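Local coordinates for HTH-type transcriptional regulator AldR (Mycobacterium tuberculosis, PDB 4PCQ), which switches expression of the L-alanine dehydrogenase gene ald, activating it with L-alanine and repressing it without, by binding DNA directly upstream of the gene, at residues 31-36 and 66-71; 92-97 and 142-147; 122-127 and 136-141. One frame throughout, in Å; residues are numbered along the deposited sequence.

Contact 1 (31-36 with 66-71) comes first along the chain and lies in the N-terminal DNA-binding domain, joining the start of helix 34-45 to helix 62-75. Contacts 2 and 3 belong to the C-terminal effector-binding domain, with their centres about 40 and 31 Å from that of contact 1. These two are neighbours, centres about 11 Å apart, on one antiparallel sheet: contact 3 pairs strands 123-129 and 135-141, and contact 2 sets strand 94-101 against helix 144-156, which follows strand 135-141. Both segments of contact 3 fall between those of contact 2 in sequence. A rather long linker joins the DNA-binding domain to this one, which also takes part in oligomerisation.

Contact 1 (31-36 and 66-71); sequences ELDEVD and HGRVRR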
# COMPACT_ATOMS: atom_id res chain seq x y z
N GLU B 31 23.62 2.13 -5.76
CA GLU B 31 24.11 3.38 -5.19
C GLU B 31 23.57 3.52 -3.78
O GLU B 31 23.09 4.58 -3.38
CB GLU B 31 23.72 4.58 -6.05
CG GLU B 31 22.47 4.40 -6.88
CD GLU B 31 22.51 5.23 -8.14
OE1 GLU B 31 23.00 4.73 -9.17
OE2 GLU B 31 22.05 6.40 -8.11
N LEU B 32 23.65 2.42 -3.04
CA LEU B 32 23.18 2.34 -1.67
C LEU B 32 24.18 1.49 -0.89
O LEU B 32 24.39 0.33 -1.23
CB LEU B 32 21.80 1.69 -1.61
CG LEU B 32 20.51 2.49 -1.87
CD1 LEU B 32 20.34 2.84 -3.34
CD2 LEU B 32 19.34 1.67 -1.41
N ASP B 33 24.78 2.05 0.15
CA ASP B 33 25.70 1.26 0.97
C ASP B 33 24.98 0.49 2.07
O ASP B 33 23.76 0.54 2.17
CB ASP B 33 26.85 2.12 1.54
CG ASP B 33 26.36 3.27 2.41
OD1 ASP B 33 25.29 3.17 3.04
OD2 ASP B 33 27.08 4.28 2.47
N GLU B 34 25.75 -0.21 2.91
CA GLU B 34 25.18 -1.01 3.98
C GLU B 34 24.41 -0.13 4.96
O GLU B 34 23.40 -0.56 5.52
CB GLU B 34 26.27 -1.79 4.70
N VAL B 35 24.89 1.09 5.15
CA VAL B 35 24.21 2.04 6.03
C VAL B 35 22.85 2.42 5.46
O VAL B 35 21.84 2.41 6.17
CB VAL B 35 25.08 3.30 6.27
CG1 VAL B 35 24.25 4.41 6.91
CG2 VAL B 35 26.29 2.96 7.13
N ASP B 36 22.82 2.72 4.16
CA ASP B 36 21.57 3.04 3.48
C ASP B 36 20.61 1.86 3.56
O ASP B 36 19.41 2.04 3.78
CB ASP B 36 21.82 3.35 2.00
CG ASP B 36 22.40 4.73 1.78
OD1 ASP B 36 22.21 5.62 2.64
OD2 ASP B 36 23.04 4.93 0.72
N HIS B 66 20.48 11.80 9.41
CA HIS B 66 19.52 12.72 8.81
C HIS B 66 19.91 13.06 7.38
O HIS B 66 19.06 13.11 6.50
CB HIS B 66 19.43 14.00 9.64
CG HIS B 66 18.54 15.05 9.03
ND1 HIS B 66 17.20 15.13 9.30
CD2 HIS B 66 18.82 16.06 8.17
CE1 HIS B 66 16.68 16.15 8.63
NE2 HIS B 66 17.64 16.72 7.94
N GLY B 67 21.21 13.27 7.16
CA GLY B 67 21.70 13.54 5.82
C GLY B 67 21.42 12.37 4.89
O GLY B 67 21.07 12.56 3.73
N ARG B 68 21.57 11.16 5.43
CA ARG B 68 21.34 9.94 4.67
C ARG B 68 19.86 9.72 4.32
O ARG B 68 19.54 9.31 3.21
CB ARG B 68 21.90 8.74 5.43
CG ARG B 68 23.42 8.61 5.37
CD ARG B 68 23.91 8.53 3.94
NE ARG B 68 25.28 8.02 3.86
CZ ARG B 68 25.60 6.74 3.67
NH1 ARG B 68 24.64 5.83 3.54
NH2 ARG B 68 26.87 6.37 3.61
N VAL B 69 18.98 9.96 5.29
CA VAL B 69 17.54 9.84 5.05
C VAL B 69 17.07 10.87 4.04
O VAL B 69 16.28 10.57 3.14
CB VAL B 69 16.75 10.00 6.36
CG1 VAL B 69 15.25 9.99 6.08
CG2 VAL B 69 17.12 8.93 7.36
N ARG B 70 17.57 12.10 4.19
CA ARG B 70 17.27 13.17 3.25
C ARG B 70 17.75 12.80 1.86
O ARG B 70 17.08 13.06 0.85
CB ARG B 70 17.97 14.46 3.68
CG ARG B 70 17.25 15.23 4.76
CD ARG B 70 15.90 15.70 4.25
NE ARG B 70 14.83 14.80 4.67
CZ ARG B 70 13.59 14.85 4.17
NH1 ARG B 70 13.29 15.73 3.23
NH2 ARG B 70 12.67 14.00 4.61
N ARG B 71 18.92 12.16 1.82
CA ARG B 71 19.52 11.67 0.60
C ARG B 71 18.56 10.68 -0.05
O ARG B 71 18.26 10.77 -1.25
CB ARG B 71 20.85 10.99 0.96
CG ARG B 71 21.99 11.23 -0.03
CD ARG B 71 21.65 10.63 -1.38
NE ARG B 71 22.40 9.42 -1.73
CZ ARG B 71 22.59 8.35 -0.94
NH1 ARG B 71 22.07 8.29 0.28
NH2 ARG B 71 23.29 7.32 -1.39
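Arg68 reaches out from helix 62-75 to two aspartates at the start of helix 34-45. A bend at chi2 (-58°) brings the edge of its guanidinium, NH1 and NH2, against the carboxylate of Asp33, the two planes 34° apart. NH1 gives a nearly straight hydrogen bond to Asp33 OD1, 2.8 Å long and within the guanidinium plane, while NH2 pairs with OD2 of the same carboxylate, a salt bridge whose exact length is doubtful. NH1 also leans toward Asp36 OD1 at 2.6 Å, a salt bridge whose hydrogen bond is weak because it is bent. One face of the guanidinium is covered by Val35 CG1, 3.7 Å from NH1. One turn on, Arg71 brings NH2 to the other oxygen of Asp36, 3.2 Å from OD2, from the edge of its guanidinium and close to that group's plane. Asp33 is itself held by the helix it caps: Asp36 N donates to Asp33 OD1 (2.7 Å), and Asp33 N returns a weak bond to Asp36 OD2. This capping box helps hold both carboxylates where the arginines meet them, and OD1 of Asp33 serves cap and salt bridge together. Beneath this charged surface the helices of the winged helix-turn-helix domain close up: Arg68 and Val69 rest on Ile39 of helix 34-45, while Val69 touches Leu54 and Val35 touches Val58, both on helix 51-58.

Contact 2 (92-97 and 142-147); sequences LPLQAM and RDTEDL
Leu94 and Ala96, two residues apart on strand 94-101, turn their side chains toward the first turn of helix 144-156, where Leu147 turns toward them. The isobutyl end of Leu147 forks over Ala96: CD1 and CD2 both lie 3.9 Å from Ala96 CB, so the small methyl sits against both arms of the fork. The same Leu147 CD2 also meets Leu94 CD2 at 4.2 Å. Leu94 gets there because its CG is anti to the backbone N (chi1 -171°), which carries CD2 up against the start of the helix, 3.5 Å from Asp143 O and 4.1 Å from Thr144 CG2.

Closer to the loop, the contact is made against backbone. Leu92 CD2 approaches Arg142 N at 3.4 Å, and the ring of Pro93 leans its CG on Arg142 O at 3.3 Å. The helix start is organised from within: Asp143 OD1 caps it by accepting from Asp146 N (2.7 Å), and Asp146 OD2 takes the N-H of Arg142 through its anti lone pair. The other carboxylate oxygen of Asp146, OD1, lies over the face of the Arg142 guanidinium, a long, purely electrostatic approach, and also accepts a weak hydrogen bond from Gln122. No hydrogen bond crosses between 92-97 and 142-147. This helix-on-sheet packing is one part of the beta-alpha-beta-beta-alpha-beta, ferredoxin-like fold of Lrp/AsnC effector domains, whose sheet has strand order 2-3-1-4.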
# COMPACT_ATOMS: atom_id res chain seq x y z
N LEU B 92 -15.43 5.47 5.20
CA LEU B 92 -15.46 4.85 3.88
C LEU B 92 -15.50 3.33 4.01
O LEU B 92 -14.52 2.66 3.69
CB LEU B 92 -14.22 5.28 3.10
CG LEU B 92 -14.05 6.79 2.90
CD1 LEU B 92 -12.72 7.10 2.23
CD2 LEU B 92 -15.20 7.37 2.10
N PRO B 93 -16.63 2.78 4.48
CA PRO B 93 -16.70 1.36 4.82
C PRO B 93 -16.73 0.45 3.59
O PRO B 93 -16.58 -0.77 3.73
CB PRO B 93 -18.02 1.25 5.58
CG PRO B 93 -18.86 2.35 5.03
CD PRO B 93 -17.92 3.47 4.69
N LEU B 94 -16.95 1.03 2.42
CA LEU B 94 -17.09 0.23 1.21
C LEU B 94 -15.86 0.39 0.32
O LEU B 94 -15.55 1.49 -0.10
CB LEU B 94 -18.36 0.67 0.47
CG LEU B 94 -18.82 -0.16 -0.72
CD1 LEU B 94 -19.73 -1.28 -0.24
CD2 LEU B 94 -19.56 0.73 -1.71
N GLN B 95 -15.18 -0.70 0.02
CA GLN B 95 -13.95 -0.63 -0.78
C GLN B 95 -14.11 -1.35 -2.11
O GLN B 95 -14.86 -2.31 -2.22
CB GLN B 95 -12.76 -1.21 -0.02
CG GLN B 95 -12.14 -0.28 1.00
CD GLN B 95 -10.97 -0.92 1.72
OE1 GLN B 95 -9.81 -0.62 1.44
NE2 GLN B 95 -11.28 -1.80 2.67
N ALA B 96 -13.41 -0.85 -3.13
CA ALA B 96 -13.51 -1.44 -4.46
C ALA B 96 -12.20 -1.45 -5.24
O ALA B 96 -11.26 -0.71 -4.95
CB ALA B 96 -14.59 -0.73 -5.26
N MET B 97 -12.17 -2.31 -6.25
CA MET B 97 -11.07 -2.44 -7.17
C MET B 97 -11.65 -2.16 -8.55
O MET B 97 -12.46 -2.95 -9.04
CB MET B 97 -10.58 -3.88 -7.13
CG MET B 97 -9.32 -4.20 -6.36
SD MET B 97 -7.86 -3.22 -6.76
CE MET B 97 -6.63 -4.19 -5.87
N ARG B 142 -17.93 5.75 0.89
CA ARG B 142 -18.86 5.64 2.00
C ARG B 142 -20.03 4.70 1.68
O ARG B 142 -20.40 3.86 2.50
CB ARG B 142 -19.38 7.02 2.42
CG ARG B 142 -19.74 7.93 1.26
CD ARG B 142 -20.66 9.06 1.70
NE ARG B 142 -21.14 9.83 0.56
CZ ARG B 142 -20.56 10.93 0.10
NH1 ARG B 142 -19.46 11.39 0.68
NH2 ARG B 142 -21.07 11.58 -0.94
N ASP B 143 -20.60 4.86 0.50
CA ASP B 143 -21.71 4.01 0.08
C ASP B 143 -21.60 3.66 -1.40
O ASP B 143 -20.64 4.06 -2.07
CB ASP B 143 -23.05 4.69 0.38
CG ASP B 143 -23.11 6.14 -0.11
OD1 ASP B 143 -22.53 6.44 -1.17
OD2 ASP B 143 -23.73 6.98 0.58
N THR B 144 -22.58 2.92 -1.92
CA THR B 144 -22.55 2.51 -3.32
C THR B 144 -22.75 3.69 -4.25
O THR B 144 -22.25 3.70 -5.37
CB THR B 144 -23.60 1.44 -3.64
OG1 THR B 144 -24.91 2.04 -3.62
CG2 THR B 144 -23.54 0.33 -2.62
N GLU B 145 -23.49 4.68 -3.78
CA GLU B 145 -23.75 5.87 -4.58
C GLU B 145 -22.47 6.68 -4.73
O GLU B 145 -22.22 7.27 -5.78
CB GLU B 145 -24.84 6.72 -3.94
N ASP B 146 -21.65 6.70 -3.68
CA ASP B 146 -20.39 7.42 -3.70
C ASP B 146 -19.46 6.77 -4.71
O ASP B 146 -18.82 7.45 -5.52
CB ASP B 146 -19.76 7.41 -2.31
CG ASP B 146 -18.63 8.40 -2.16
OD1 ASP B 146 -18.62 9.41 -2.91
OD2 ASP B 146 -17.74 8.18 -1.31
N LEU B 147 -19.41 5.44 -4.69
CA LEU B 147 -18.59 4.67 -5.61
C LEU B 147 -19.03 4.93 -7.04
O LEU B 147 -18.21 5.22 -7.93
CB LEU B 147 -18.69 3.18 -5.27
CG LEU B 147 -17.96 2.17 -6.15
CD1 LEU B 147 -16.48 2.50 -6.20
CD2 LEU B 147 -18.18 0.76 -5.64

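Contact 3 (122-127 and 136-141); sequences QVMDVY and ILHVAA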
# COMPACT_ATOMS: atom_id res chain seq x y z
N GLN B 122 -11.01 9.46 -3.27
CA GLN B 122 -11.32 8.05 -3.05
C GLN B 122 -10.15 7.10 -3.33
O GLN B 122 -10.03 6.06 -2.67
CB GLN B 122 -12.54 7.64 -3.86
CG GLN B 122 -13.85 8.26 -3.40
CD GLN B 122 -14.30 9.39 -4.29
OE1 GLN B 122 -13.48 10.13 -4.84
NE2 GLN B 122 -15.61 9.53 -4.46
N VAL B 123 -9.31 7.44 -4.30
CA VAL B 123 -8.24 6.53 -4.71
C VAL B 123 -7.21 6.31 -3.60
O VAL B 123 -6.73 7.25 -2.96
CB VAL B 123 -7.52 6.99 -6.00
CG1 VAL B 123 -8.52 7.14 -7.13
CG2 VAL B 123 -6.80 8.29 -5.79
N MET B 124 -6.92 5.04 -3.33
CA MET B 124 -5.86 4.68 -2.40
C MET B 124 -4.66 4.13 -3.15
O MET B 124 -3.53 4.53 -2.88
CB MET B 124 -6.35 3.68 -1.35
CG MET B 124 -7.81 3.83 -1.01
SD MET B 124 -7.98 4.65 0.58
CE MET B 124 -8.07 6.37 0.03
N ASP B 125 -4.90 3.24 -4.10
CA ASP B 125 -3.78 2.68 -4.85
C ASP B 125 -4.00 2.72 -6.36
O ASP B 125 -5.13 2.64 -6.84
CB ASP B 125 -3.52 1.25 -4.40
CG ASP B 125 -2.89 1.17 -3.02
OD1 ASP B 125 -1.91 1.89 -2.77
OD2 ASP B 125 -3.40 0.38 -2.20
N VAL B 126 -2.91 2.85 -7.11
CA VAL B 126 -2.97 2.75 -8.56
C VAL B 126 -1.96 1.73 -9.07
O VAL B 126 -0.77 1.84 -8.80
CB VAL B 126 -2.69 4.10 -9.23
CG1 VAL B 126 -2.67 3.95 -10.74
CG2 VAL B 126 -3.71 5.14 -8.80
N TYR B 127 -2.44 0.74 -9.82
CA TYR B 127 -1.56 -0.27 -10.38
C TYR B 127 -1.60 -0.20 -11.90
O TYR B 127 -2.67 -0.29 -12.48
CB TYR B 127 -2.02 -1.66 -9.95
CG TYR B 127 -1.95 -1.91 -8.47
CD1 TYR B 127 -3.02 -1.58 -7.64
CD2 TYR B 127 -0.82 -2.46 -7.89
CE1 TYR B 127 -2.97 -1.80 -6.28
CE2 TYR B 127 -0.76 -2.69 -6.53
CZ TYR B 127 -1.83 -2.36 -5.73
OH TYR B 127 -1.76 -2.59 -4.38
N ILE B 136 -5.56 -0.71 -12.65
CA ILE B 136 -6.60 -0.95 -11.64
C ILE B 136 -6.44 0.02 -10.48
O ILE B 136 -5.33 0.34 -10.06
CB ILE B 136 -6.61 -2.40 -11.10
CG1 ILE B 136 -5.29 -2.77 -10.43
CG2 ILE B 136 -6.92 -3.38 -12.20
CD1 ILE B 136 -5.27 -4.19 -9.91
N LEU B 137 -7.58 0.48 -9.98
CA LEU B 137 -7.63 1.51 -8.96
C LEU B 137 -8.20 0.91 -7.69
O LEU B 137 -9.33 0.44 -7.68
CB LEU B 137 -8.56 2.62 -9.44
CG LEU B 137 -8.10 3.47 -10.63
CD1 LEU B 137 -8.81 4.81 -10.64
CD2 LEU B 137 -6.60 3.64 -10.68
N HIS B 138 -7.44 0.94 -6.60
CA HIS B 138 -7.97 0.55 -5.30
C HIS B 138 -8.55 1.79 -4.65
O HIS B 138 -7.82 2.74 -4.34
CB HIS B 138 -6.86 -0.04 -4.42
CG HIS B 138 -7.27 -0.26 -3.00
ND1 HIS B 138 -6.36 -0.43 -1.98
CD2 HIS B 138 -8.49 -0.36 -2.42
CE1 HIS B 138 -7.00 -0.62 -0.84
NE2 HIS B 138 -8.30 -0.58 -1.08
N VAL B 139 -9.86 1.78 -4.46
CA VAL B 139 -10.58 2.95 -3.96
C VAL B 139 -11.44 2.65 -2.73
O VAL B 139 -11.83 1.51 -2.48
CB VAL B 139 -11.51 3.56 -5.04
CG1 VAL B 139 -10.71 3.97 -6.26
CG2 VAL B 139 -12.60 2.57 -5.41
N ALA B 140 -11.73 3.70 -1.96
CA ALA B 140 -12.64 3.60 -0.82
C ALA B 140 -13.75 4.64 -0.92
O ALA B 140 -13.51 5.79 -1.29
CB ALA B 140 -11.87 3.78 0.48
N ALA B 141 -14.97 4.22 -0.58
CA ALA B 141 -16.15 5.07 -0.62
C ALA B 141 -17.09 4.77 0.55
O ALA B 141 -17.05 3.68 1.14
CB ALA B 141 -16.87 4.90 -1.94
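His138 O is gripped by two successive backbone N-H groups, Met124 N at 2.7 Å and Asp125 N at 3.0 Å, the first nearly along the carbonyl axis, the second in the carbonyl plane on a lone pair. With both residues facing His138, this is a classic beta bulge, which shifts the pairing by one between Val123-Val139 and Asp125-His138. Beyond it the antiparallel ladder runs regularly to Tyr127 and Ile136. With its CG anti to the backbone N (chi1 171°), the His138 side chain lies alongside that of Asp125, and ND1 donates to Asp125 OD2 over 3.1 Å, on the anti side of that oxygen, the planes 40° apart. NE2 of the same ring bonds Gln95 OE1, so both ring nitrogens are held and its rotation is fixed. Met124 CB covers one ring face, 4.2 Å above the plane and toward the rim. On the same side, Ile136 CG1 packs on Tyr127 CB at 3.5 Å. On the other face, Val126 CG2 touches Leu137 CD2 at 3.8 Å and the CG1 atoms of Val123 and Val139 meet at 3.9 Å. That apolar face is roofed by helices, Phe150 of helix 144-156 on Val123 and Val139, Ile114 and Ile117 of helix 110-117 on Val126 and Leu137. Strand 94-101 flanks 135-141, while 123-129 pairs with a strand of the second subunit, whose Tyr127 meets His138 edge-to-face and shares a hydroxyl hydrogen bond with Tyr127 here.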